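Local coordinates for F-BAR domain only protein 1 (Danio rerio, PDB 5JP2) that probably acts early in clathrin-mediated endocytosis, binds an Eps15 peptide through its mu homology domain, and may regulate Bmp signalling through uptake of Bmp receptors, at residues 110-113 against 114-118. Residues are numbered along the deposited sequence; the frame is centred on the assembly and turned at random.
Sequences TLHL and QREAE
Two successive turns of the alpha-helix 106-119 meet here, in the muniscin mu homology domain, pairing Thr110 with Gln114 and His112 with Glu116, each four residues on. Four i to i+4 backbone hydrogen bonds join the turns. The shortest runs from Ala117 N to Leu113 O, 2.7 Å, and is nearly straight at 170°. Side chains four residues apart also touch. Gln114 CG stands anti to its own carbonyl carbon (chi1 -74°), which turns it back to the preceding turn, 3.2 Å from Thr110 O; the chain beyond is extended. The amide end reaches two residues: OE1 comes 3.4 Å from the methyl CG2 of Thr110, and NE2 stands 4.1 Å from Leu111 CD2. The Gln114 side chain also touches Thr60 of helix 55-61. An alanine in place of Gln114 would probably lose the amide's contact with the Thr110 methyl and the side chain's contact with Thr60. Thr110 OG1 is hydrogen-bonded to Met106 O, one turn earlier in the helix. On another side of the helix, His112 and Glu116 lie side by side and point the same way. The Glu116 chain bends at chi2 (-68°), which brings its carboxylate beside the imidazole, the two planes 46° apart. Glu116 CG also lies 3.8 Å from His112 NE2. Leu113 is buried: its side chain packs on Thr56 and Phe59 of helix 55-61 and on Tyr126 of strand 125-137. Glu116 and Ala117 also touch Tyr126. Between the imidazole and the carboxylate, His112 NE2 and Glu116 OE2 remain 3.7 Å apart.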
ATOM      1  N   THR B 110      -7.132 -13.133  23.943  1.00 29.15           N
ATOM      2  CA  THR B 110      -6.538 -12.893  25.258  1.00 25.50           C
ATOM      3  C   THR B 110      -5.193 -13.579  25.394  1.00 34.00           C
ATOM      4  O   THR B 110      -4.214 -12.968  25.829  1.00 39.82           O
ATOM      5  CB  THR B 110      -7.475 -13.366  26.364  1.00 34.21           C
ATOM      6  OG1 THR B 110      -8.735 -12.711  26.235  1.00 37.13           O
ATOM      7  CG2 THR B 110      -6.894 -13.066  27.710  1.00 40.76           C
ATOM      8  N   LEU B 111      -5.140 -14.872  25.073  1.00 39.41           N
ATOM      9  CA  LEU B 111      -3.881 -15.599  25.158  1.00 34.39           C
ATOM     10  C   LEU B 111      -2.841 -14.989  24.238  1.00 43.12           C
ATOM     11  O   LEU B 111      -1.660 -14.904  24.589  1.00 48.16           O
ATOM     12  CB  LEU B 111      -4.096 -17.067  24.807  1.00 36.85           C
ATOM     13  CG  LEU B 111      -4.871 -17.864  25.846  1.00 43.29           C
ATOM     14  CD1 LEU B 111      -5.108 -19.266  25.374  1.00 43.30           C
ATOM     15  CD2 LEU B 111      -4.094 -17.876  27.132  1.00 59.16           C
ATOM     16  N   HIS B 112      -3.266 -14.546  23.058  1.00 33.81           N
ATOM     17  CA  HIS B 112      -2.321 -14.004  22.091  1.00 33.29           C
ATOM     18  C   HIS B 112      -1.680 -12.727  22.602  1.00 38.24           C
ATOM     19  O   HIS B 112      -0.472 -12.531  22.456  1.00 41.55           O
ATOM     20  CB  HIS B 112      -3.018 -13.767  20.757  1.00 38.79           C
ATOM     21  CG  HIS B 112      -2.131 -13.171  19.720  1.00 38.81           C
ATOM     22  ND1 HIS B 112      -1.396 -13.935  18.848  1.00 41.00           N
ATOM     23  CD2 HIS B 112      -1.830 -11.884  19.439  1.00 49.24           C
ATOM     24  CE1 HIS B 112      -0.690 -13.146  18.065  1.00 30.73           C
ATOM     25  NE2 HIS B 112      -0.933 -11.898  18.403  1.00 41.49           N
ATOM     26  N   LEU B 113      -2.473 -11.839  23.193  1.00 38.45           N
ATOM     27  CA  LEU B 113      -1.898 -10.615  23.727  1.00 37.30           C
ATOM     28  C   LEU B 113      -1.052 -10.893  24.957  1.00 36.29           C
ATOM     29  O   LEU B 113      -0.018 -10.252  25.145  1.00 45.10           O
ATOM     30  CB  LEU B 113      -3.001  -9.606  24.029  1.00 29.99           C
ATOM     31  CG  LEU B 113      -3.839  -9.209  22.823  1.00 31.00           C
ATOM     32  CD1 LEU B 113      -5.063  -8.439  23.254  1.00 32.46           C
ATOM     33  CD2 LEU B 113      -3.028  -8.426  21.817  1.00 26.49           C
ATOM     34  N   GLN B 114      -1.471 -11.841  25.804  1.00 56.03           N
ATOM     35  CA  GLN B 114      -0.662 -12.211  26.962  1.00 45.49           C
ATOM     36  C   GLN B 114       0.728 -12.626  26.530  1.00 46.14           C
ATOM     37  O   GLN B 114       1.716 -12.253  27.160  1.00 48.16           O
ATOM     38  CB  GLN B 114      -1.311 -13.352  27.741  1.00 62.30           C
ATOM     39  CG  GLN B 114      -2.513 -12.982  28.566  1.00 66.03           C
ATOM     40  CD  GLN B 114      -3.088 -14.182  29.300  1.00 66.84           C
ATOM     41  OE1 GLN B 114      -4.277 -14.232  29.603  1.00 58.71           O
ATOM     42  NE2 GLN B 114      -2.234 -15.157  29.592  1.00 84.54           N
ATOM     43  N   ARG B 115       0.820 -13.393  25.448  1.00 52.23           N
ATOM     44  CA  ARG B 115       2.127 -13.798  24.961  1.00 57.98           C
ATOM     45  C   ARG B 115       2.886 -12.591  24.446  1.00 53.78           C
ATOM     46  O   ARG B 115       4.060 -12.398  24.770  1.00 66.78           O
ATOM     47  CB  ARG B 115       1.988 -14.851  23.865  1.00 47.45           C
ATOM     48  CG  ARG B 115       3.316 -15.311  23.305  1.00 69.13           C
ATOM     49  CD  ARG B 115       3.143 -16.442  22.300  1.00 90.28           C
ATOM     50  NE  ARG B 115       4.383 -16.772  21.597  1.00 92.20           N
ATOM     51  CZ  ARG B 115       4.758 -16.230  20.440  1.00 93.84           C
ATOM     52  NH1 ARG B 115       5.900 -16.588  19.873  1.00 89.77           N
ATOM     53  NH2 ARG B 115       3.997 -15.318  19.856  1.00 82.59           N
ATOM     54  N   GLU B 116       2.213 -11.746  23.671  1.00 53.15           N
ATOM     55  CA  GLU B 116       2.866 -10.559  23.141  1.00 49.49           C
ATOM     56  C   GLU B 116       3.399  -9.693  24.266  1.00 53.15           C
ATOM     57  O   GLU B 116       4.538  -9.223  24.220  1.00 61.36           O
ATOM     58  CB  GLU B 116       1.888  -9.782  22.271  1.00 56.14           C
ATOM     59  CG  GLU B 116       1.537 -10.475  20.974  1.00 59.32           C
ATOM     60  CD  GLU B 116       2.701 -10.554  20.013  1.00 50.87           C
ATOM     61  OE1 GLU B 116       3.693  -9.831  20.215  1.00 71.39           O
ATOM     62  OE2 GLU B 116       2.622 -11.330  19.042  1.00 68.09           O
ATOM     63  N   ALA B 117       2.594  -9.489  25.302  1.00 53.16           N
ATOM     64  CA  ALA B 117       3.060  -8.725  26.450  1.00 51.43           C
ATOM     65  C   ALA B 117       4.240  -9.420  27.111  1.00 69.41           C
ATOM     66  O   ALA B 117       5.273  -8.797  27.372  1.00 83.34           O
ATOM     67  CB  ALA B 117       1.920  -8.529  27.444  1.00 40.93           C
ATOM     68  N   GLU B 118       4.091 -10.713  27.408  1.00 72.51           N
ATOM     69  CA  GLU B 118       5.183 -11.482  27.995  1.00 65.45           C
ATOM     70  C   GLU B 118       6.445 -11.359  27.156  1.00 75.67           C
ATOM     71  O   GLU B 118       7.556 -11.285  27.688  1.00 76.28           O
ATOM     72  CB  GLU B 118       4.779 -12.954  28.127  1.00 85.05           C
ATOM     73  CG  GLU B 118       3.785 -13.255  29.240  1.00 84.55           C
ATOM     74  CD  GLU B 118       3.396 -14.721  29.304  1.00 88.73           C
ATOM     75  OE1 GLU B 118       4.136 -15.557  28.748  1.00 91.89           O
ATOM     76  OE2 GLU B 118       2.339 -15.036  29.891  1.00 73.80           O
TER